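Local coordinates for protein acRAF (Thiomonas intermedia, PDB 4LOW) that serves as an assembly factor for RuBisCO in the alpha-carboxysome and resembles pterin-4a-carbinolamine dehydratases, though whether it carries out their dehydration reaction is uncertain, at residues A[31-36]-A[79-84]; A[39-42]-A[47-50]; A[49-52]-A[57-60]. One frame throughout, in Å; residues are numbered along the deposited sequence.

Contact 1. Residues A[31-36]-A[79-84]; sequences RAFLDA and ARVDAL. With FMT (formic acid), chain J.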
loop_
_atom_site.group_PDB
_atom_site.type_symbol
_atom_site.label_atom_id
_atom_site.label_comp_id
_atom_site.label_asym_id
_atom_site.label_seq_id
_atom_site.Cartn_x
_atom_site.Cartn_y
_atom_site.Cartn_z
ATOM N N ARG A 31 -8.068 6.572 -2.700
ATOM C CA ARG A 31 -8.256 6.333 -1.267
ATOM C C ARG A 31 -9.534 5.558 -0.996
ATOM O O ARG A 31 -9.547 4.686 -0.123
ATOM C CB ARG A 31 -8.218 7.677 -0.535
ATOM C CG ARG A 31 -8.163 7.571 0.961
ATOM C CD ARG A 31 -6.919 6.812 1.423
ATOM N NE ARG A 31 -7.215 5.454 1.840
ATOM C CZ ARG A 31 -6.339 4.621 2.377
ATOM N NH1 ARG A 31 -5.035 4.900 2.336
ATOM N NH2 ARG A 31 -6.747 3.478 2.898
ATOM N N ALA A 32 -10.609 5.864 -1.734
ATOM C CA ALA A 32 -11.858 5.110 -1.541
ATOM C C ALA A 32 -11.609 3.660 -1.906
ATOM O O ALA A 32 -12.060 2.770 -1.195
ATOM C CB ALA A 32 -12.952 5.700 -2.402
ATOM N N PHE A 33 -10.865 3.406 -2.971
ATOM C CA PHE A 33 -10.562 2.020 -3.356
ATOM C C PHE A 33 -9.708 1.331 -2.269
ATOM O O PHE A 33 -9.977 0.195 -1.892
ATOM C CB PHE A 33 -9.859 2.037 -4.706
ATOM C CG PHE A 33 -9.382 0.689 -5.144
ATOM C CD1 PHE A 33 -10.278 -0.268 -5.620
ATOM C CD2 PHE A 33 -8.039 0.411 -5.194
ATOM C CE1 PHE A 33 -9.831 -1.485 -6.133
ATOM C CE2 PHE A 33 -7.590 -0.804 -5.727
ATOM C CZ PHE A 33 -8.498 -1.739 -6.199
ATOM N N LEU A 34 -8.672 2.028 -1.760
ATOM C CA LEU A 34 -7.843 1.450 -0.704
ATOM C C LEU A 34 -8.644 1.128 0.562
ATOM O O LEU A 34 -8.458 0.064 1.182
ATOM C CB LEU A 34 -6.624 2.314 -0.360
ATOM C CG LEU A 34 -5.574 2.398 -1.457
ATOM C CD1 LEU A 34 -4.663 3.589 -1.205
ATOM C CD2 LEU A 34 -4.686 1.128 -1.461
ATOM N N ASP A 35 -9.530 2.050 0.973
ATOM C CA ASP A 35 -10.354 1.761 2.145
ATOM C C ASP A 35 -11.305 0.581 1.897
ATOM O O ASP A 35 -11.509 -0.263 2.788
ATOM C CB ASP A 35 -11.123 3.014 2.534
ATOM C CG ASP A 35 -10.246 4.069 3.171
ATOM O OD1 ASP A 35 -9.430 3.717 4.051
ATOM O OD2 ASP A 35 -10.487 5.267 2.915
ATOM N N ALA A 36 -11.857 0.485 0.669
ATOM C CA ALA A 36 -12.746 -0.636 0.348
ATOM C C ALA A 36 -11.963 -1.972 0.285
ATOM O O ALA A 36 -12.441 -3.031 0.724
ATOM C CB ALA A 36 -13.465 -0.391 -0.972
ATOM N N ALA A 79 -11.600 -10.984 -8.473
ATOM C CA ALA A 79 -12.806 -10.460 -9.085
ATOM C C ALA A 79 -13.553 -9.505 -8.139
ATOM O O ALA A 79 -14.147 -8.541 -8.593
ATOM C CB ALA A 79 -13.724 -11.617 -9.482
ATOM N N ARG A 80 -13.547 -9.761 -6.846
ATOM C CA ARG A 80 -14.202 -8.804 -5.952
ATOM C C ARG A 80 -13.395 -7.491 -5.914
ATOM O O ARG A 80 -14.008 -6.405 -5.909
ATOM C CB ARG A 80 -14.432 -9.392 -4.570
ATOM C CG ARG A 80 -15.568 -10.423 -4.562
ATOM C CD ARG A 80 -15.475 -11.326 -3.369
ATOM N NE ARG A 80 -16.030 -10.712 -2.173
ATOM C CZ ARG A 80 -16.276 -11.383 -1.053
ATOM N NH1 ARG A 80 -16.039 -12.689 -0.987
ATOM N NH2 ARG A 80 -16.771 -10.759 0.001
ATOM N N VAL A 81 -12.024 -7.569 -5.988
ATOM C CA VAL A 81 -11.219 -6.339 -6.056
ATOM C C VAL A 81 -11.610 -5.564 -7.322
ATOM O O VAL A 81 -11.861 -4.348 -7.252
ATOM C CB VAL A 81 -9.740 -6.657 -6.070
ATOM C CG1 VAL A 81 -8.917 -5.404 -6.356
ATOM C CG2 VAL A 81 -9.307 -7.272 -4.762
ATOM N N ASP A 82 -11.759 -6.258 -8.483
ATOM C CA ASP A 82 -12.195 -5.581 -9.706
ATOM C C ASP A 82 -13.546 -4.880 -9.501
ATOM O O ASP A 82 -13.735 -3.756 -9.982
ATOM C CB ASP A 82 -12.332 -6.581 -10.847
ATOM C CG ASP A 82 -11.028 -7.083 -11.389
ATOM O OD1 ASP A 82 -9.980 -6.563 -10.985
ATOM O OD2 ASP A 82 -11.059 -8.012 -12.204
ATOM N N ALA A 83 -14.483 -5.526 -8.784
ATOM C CA ALA A 83 -15.787 -4.917 -8.567
ATOM C C ALA A 83 -15.681 -3.672 -7.692
ATOM O O ALA A 83 -16.485 -2.750 -7.881
ATOM C CB ALA A 83 -16.748 -5.914 -7.933
ATOM N N LEU A 84 -14.709 -3.612 -6.756
ATOM C CA LEU A 84 -14.521 -2.412 -5.943
ATOM C C LEU A 84 -14.015 -1.263 -6.806
ATOM O O LEU A 84 -14.282 -0.098 -6.490
ATOM C CB LEU A 84 -13.507 -2.645 -4.821
ATOM C CG LEU A 84 -13.837 -3.728 -3.784
ATOM C CD1 LEU A 84 -12.681 -3.890 -2.802
ATOM C CD2 LEU A 84 -15.147 -3.438 -3.056
HETATM C C FMT J . -3.650 1.706 2.716
HETATM O O1 FMT J . -3.691 2.622 3.532
HETATM O O2 FMT J . -4.696 0.923 2.620
#
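The F33 ring meets V81 and L84 with its edge, not its face. Its CZ lies 3.7 Å from V81 CG1, and the V81 carbonyl oxygen lies in the ring plane, 3.7 Å from F33 CE1. With CG anti to the backbone N (chi1 174°), F33 carries this edge over to helix 72-84; its CB starts across the line between the helices, and the far end of the ring makes the approach. The F33 side chain crosses those of V81 and L84 at about a right angle, and F33 CE1 stays 4.1 Å from L84 CB. L84 reaches back the other way: its CD1 sits 4.0 Å from A36 CB and also touches the A36 carbonyl oxygen, at the more exposed margin. No hydrogen bond links the two helices. Their axes come within 10.3 Å at an angle of 146°, the antiparallel helix pair that lies on one face of the antiparallel sheet in this pterin dehydratase-like alpha/beta fold. F33 and V81 both touch I60 of strand 57-63, and F33 also meets the rings of F22 and F24. On another side of helix 27-44, R31 bends at chi2 and chi3 and lays one guanidinium face over L34 CB. Its NH2 bonds OD1 of D35 at 2.9 Å in a salt bridge, approaching from above the carboxylate plane. A formic acid molecule, probably from the crystallisation liquor, takes R31 NH1 on its O1 at 2.9 Å, close to the guanidinium plane; NH2 reaches the same O1 at 3.2 Å. R31 of the second subunit also holds this molecule.

Contact 2. Residues A[39-42]-A[47-50]; sequences ALSE and HPQN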
loop_
_atom_site.group_PDB
_atom_site.type_symbol
_atom_site.label_atom_id
_atom_site.label_comp_id
_atom_site.label_asym_id
_atom_site.label_seq_id
_atom_site.Cartn_x
_atom_site.Cartn_y
_atom_site.Cartn_z
ATOM N N ALA A 39 -11.563 -3.270 3.746
ATOM C CA ALA A 39 -12.801 -3.886 4.201
ATOM C C ALA A 39 -12.982 -5.274 3.595
ATOM O O ALA A 39 -13.394 -6.206 4.303
ATOM C CB ALA A 39 -13.998 -2.981 3.870
ATOM N N LEU A 40 -12.647 -5.434 2.319
ATOM C CA LEU A 40 -12.747 -6.725 1.647
ATOM C C LEU A 40 -11.836 -7.780 2.287
ATOM O O LEU A 40 -12.264 -8.926 2.482
ATOM C CB LEU A 40 -12.391 -6.549 0.172
ATOM C CG LEU A 40 -12.334 -7.867 -0.615
ATOM C CD1 LEU A 40 -13.716 -8.534 -0.683
ATOM C CD2 LEU A 40 -11.824 -7.615 -1.975
ATOM N N SER A 41 -10.605 -7.432 2.591
ATOM C CA SER A 41 -9.644 -8.345 3.197
ATOM C C SER A 41 -10.103 -8.814 4.532
ATOM O O SER A 41 -9.946 -9.998 4.889
ATOM C CB SER A 41 -8.284 -7.663 3.328
ATOM O OG SER A 41 -7.548 -7.903 2.148
ATOM N N GLU A 42 -10.710 -7.913 5.294
ATOM C CA GLU A 42 -11.216 -8.263 6.620
ATOM C C GLU A 42 -12.453 -9.157 6.491
ATOM O O GLU A 42 -12.588 -10.121 7.257
ATOM C CB GLU A 42 -11.549 -6.990 7.398
ATOM C CG GLU A 42 -10.317 -6.169 7.738
ATOM C CD GLU A 42 -10.541 -4.677 7.860
ATOM O OE1 GLU A 42 -11.721 -4.248 7.877
ATOM O OE2 GLU A 42 -9.532 -3.932 7.906
ATOM N N HIS A 47 -5.807 -11.775 2.532
ATOM C CA HIS A 47 -4.972 -10.595 2.428
ATOM C C HIS A 47 -4.014 -10.730 1.262
ATOM O O HIS A 47 -3.240 -11.694 1.215
ATOM C CB HIS A 47 -4.186 -10.397 3.741
ATOM C CG HIS A 47 -5.074 -10.116 4.910
ATOM N ND1 HIS A 47 -5.544 -11.128 5.725
ATOM C CD2 HIS A 47 -5.589 -8.941 5.333
ATOM C CE1 HIS A 47 -6.326 -10.538 6.616
ATOM N NE2 HIS A 47 -6.377 -9.221 6.424
ATOM N N PRO A 48 -3.945 -9.733 0.363
ATOM C CA PRO A 48 -2.918 -9.776 -0.682
ATOM C C PRO A 48 -1.513 -9.975 -0.099
ATOM O O PRO A 48 -1.225 -9.528 1.029
ATOM C CB PRO A 48 -3.036 -8.388 -1.329
ATOM C CG PRO A 48 -4.518 -8.035 -1.172
ATOM C CD PRO A 48 -4.784 -8.530 0.249
ATOM N N GLN A 49 -0.633 -10.564 -0.899
ATOM C CA GLN A 49 0.780 -10.682 -0.556
ATOM C C GLN A 49 1.347 -9.258 -0.361
ATOM O O GLN A 49 2.090 -8.998 0.594
ATOM C CB GLN A 49 1.527 -11.415 -1.671
ATOM C CG GLN A 49 3.037 -11.524 -1.437
ATOM C CD GLN A 49 3.735 -12.166 -2.586
ATOM O OE1 GLN A 49 3.176 -13.010 -3.295
ATOM N NE2 GLN A 49 4.994 -11.814 -2.753
ATOM N N ASN A 50 0.960 -8.328 -1.249
ATOM C CA ASN A 50 1.458 -6.976 -1.126
ATOM C C ASN A 50 0.551 -6.020 -1.855
ATOM O O ASN A 50 -0.022 -6.378 -2.888
ATOM C CB ASN A 50 2.852 -6.873 -1.775
ATOM C CG ASN A 50 3.494 -5.515 -1.641
ATOM O OD1 ASN A 50 3.328 -4.685 -2.545
ATOM N ND2 ASN A 50 4.188 -5.232 -0.558
#
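H47 lays its imidazole against S41 near the end of helix 27-44. Its CD2 comes 3.6 Å from S41 CB, and the S41 carbonyl oxygen lies over one ring face, 4.0 Å from H47 NE2. Setting CG anti to the H47 carbonyl carbon (chi1 -64°) turns the ring back alongside the helix. The same ring meets Y27 of the second subunit with planes inclined by about 45°, while E42 hydrogen-bonds the hydroxyl of that tyrosine, so both segments help form the dimer interface. P48 follows with its CD, 3.4 Å from S41 OG, a contact that is not a hydrogen bond. The polar demand of that hydroxyl is met by the carbonyl of Q46, just ahead of the segment, so the side chain of S41 ties the turn back to the helix. P48 also rests on I60 and L62 of strand 57-63, which puts it between the helix and the sheet. Beyond it the chain moves away from the helix. Q49 lies against T61 and D63, and N50 forms backbone hydrogen bonds with T61. Since Q49 and N50 both stand opposite the single residue T61, the helix-to-strand connection enters the sheet through a classic beta bulge.

Contact 3. Residues A[49-52]-A[57-60]; sequences QNIN and YVNI
N52 and N59 make the tight part of this hairpin, an antiparallel hydrogen-bonded pair. N52 N donates to N59 O at 2.9 Å, in the carbonyl plane, and I51 CA approaches that oxygen in a CH...O contact at 3.5 Å. N59 N returns a nearly straight bond to N52 O at 2.7 Å (N-H...O 166°). The same N52 O takes a second, weak bond from the side-chain ND2 of N59 at 3.2 Å. It gets there because CG stands anti to the N59 carbonyl carbon (chi1 -59°). The two amides lie side by side with planes 48° apart, ND2 of N52 being 3.6 Å from ND2 of N59. On the face toward helix 27-44, I51 CG2 and V58 CG1 touch at 3.8 Å, their side chains pointing the same way. Around N50 the contact with 57-60 is looser: its backbone bonds go to T61, one residue further on, and a water bridges N50 OD1 (2.9 Å) and N59 O (3.0 Å), while N50 ND2 bonds the Y57 hydroxyl of the second subunit. The OD1 atoms of the tight pair are satisfied outside it, N59 OD1 by R21 and N52 OD1 by N50 of the second subunit. Strand 50-53 pairs with a strand of that subunit, so the polar bonds of these asparagines hold both hairpin and dimer.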
loop_
_atom_site.group_PDB
_atom_site.type_symbol
_atom_site.label_atom_id
_atom_site.label_comp_id
_atom_site.label_asym_id
_atom_site.label_seq_id
_atom_site.Cartn_x
_atom_site.Cartn_y
_atom_site.Cartn_z
ATOM N N GLN A 49 -0.633 -10.564 -0.899
ATOM C CA GLN A 49 0.780 -10.682 -0.556
ATOM C C GLN A 49 1.347 -9.258 -0.361
ATOM O O GLN A 49 2.090 -8.998 0.594
ATOM C CB GLN A 49 1.527 -11.415 -1.671
ATOM C CG GLN A 49 3.037 -11.524 -1.437
ATOM C CD GLN A 49 3.735 -12.166 -2.586
ATOM O OE1 GLN A 49 3.176 -13.010 -3.295
ATOM N NE2 GLN A 49 4.994 -11.814 -2.753
ATOM N N ASN A 50 0.960 -8.328 -1.249
ATOM C CA ASN A 50 1.458 -6.976 -1.126
ATOM C C ASN A 50 0.551 -6.020 -1.855
ATOM O O ASN A 50 -0.022 -6.378 -2.888
ATOM C CB ASN A 50 2.852 -6.873 -1.775
ATOM C CG ASN A 50 3.494 -5.515 -1.641
ATOM O OD1 ASN A 50 3.328 -4.685 -2.545
ATOM N ND2 ASN A 50 4.188 -5.232 -0.558
ATOM N N ILE A 51 0.371 -4.819 -1.299
ATOM C CA ILE A 51 -0.377 -3.713 -1.900
ATOM C C ILE A 51 0.605 -2.567 -1.968
ATOM O O ILE A 51 1.223 -2.208 -0.962
ATOM C CB ILE A 51 -1.611 -3.351 -1.078
ATOM C CG1 ILE A 51 -2.622 -4.487 -1.086
ATOM C CG2 ILE A 51 -2.284 -2.082 -1.651
ATOM C CD1 ILE A 51 -3.649 -4.384 -0.040
ATOM N N ASN A 52 0.787 -1.976 -3.140
ATOM C CA ASN A 52 1.826 -1.015 -3.412
ATOM C C ASN A 52 1.223 0.178 -4.092
ATOM O O ASN A 52 0.739 0.003 -5.215
ATOM C CB ASN A 52 2.850 -1.771 -4.297
ATOM C CG ASN A 52 3.888 -0.962 -4.976
ATOM O OD1 ASN A 52 4.269 0.099 -4.513
ATOM N ND2 ASN A 52 4.470 -1.549 -6.028
ATOM N N TYR A 57 -2.594 5.404 -8.023
ATOM C CA TYR A 57 -2.534 4.040 -8.509
ATOM C C TYR A 57 -2.306 3.084 -7.366
ATOM O O TYR A 57 -1.746 3.476 -6.310
ATOM C CB TYR A 57 -1.414 3.851 -9.592
ATOM C CG TYR A 57 -0.066 4.339 -9.154
ATOM C CD1 TYR A 57 0.754 3.546 -8.354
ATOM C CD2 TYR A 57 0.362 5.635 -9.447
ATOM C CE1 TYR A 57 1.973 4.016 -7.881
ATOM C CE2 TYR A 57 1.583 6.117 -8.966
ATOM C CZ TYR A 57 2.372 5.299 -8.176
ATOM O OH TYR A 57 3.578 5.804 -7.744
ATOM N N VAL A 58 -2.697 1.835 -7.581
ATOM C CA VAL A 58 -2.548 0.782 -6.584
ATOM C C VAL A 58 -2.182 -0.490 -7.322
ATOM O O VAL A 58 -2.902 -0.904 -8.244
ATOM C CB VAL A 58 -3.880 0.555 -5.814
ATOM C CG1 VAL A 58 -3.707 -0.572 -4.787
ATOM C CG2 VAL A 58 -4.377 1.828 -5.144
ATOM N N ASN A 59 -1.074 -1.114 -6.942
ATOM C CA ASN A 59 -0.602 -2.355 -7.523
ATOM C C ASN A 59 -0.826 -3.479 -6.522
ATOM O O ASN A 59 -0.349 -3.384 -5.383
ATOM C CB ASN A 59 0.893 -2.244 -7.768
ATOM C CG ASN A 59 1.259 -1.113 -8.696
ATOM O OD1 ASN A 59 0.958 -1.131 -9.899
ATOM N ND2 ASN A 59 1.982 -0.117 -8.167
ATOM N N ILE A 60 -1.552 -4.523 -6.896
ATOM C CA ILE A 60 -1.872 -5.589 -5.963
ATOM C C ILE A 60 -1.290 -6.905 -6.422
ATOM O O ILE A 60 -1.385 -7.267 -7.595
ATOM C CB ILE A 60 -3.403 -5.697 -5.876
ATOM C CG1 ILE A 60 -3.995 -4.343 -5.443
ATOM C CG2 ILE A 60 -3.816 -6.835 -4.906
ATOM C CD1 ILE A 60 -5.481 -4.279 -5.481
HETATM O O HOH W 1 1.910 -5.278 -5.025
#

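In the fold
After strands 10-12 and 17-23, the chain enters helix 27-44, where contact 1 begins; it closes only at helix 72-84, near the C terminus, bringing the two helices together. Contacts 2 and 3 are both nested inside this long loop. Contact 2 closes a short one, tying the late turns of helix 27-44 to the segment leading into strand 50-53. Contact 3 starts on the residues where contact 2 ends, Q49 and N50, and closes the hairpin of strands 50-53 and 57-63. I60 of contact 3 bridges to both of the others, and V58 touches L34 of contact 1; L40 joins contact 2 to helix 72-84.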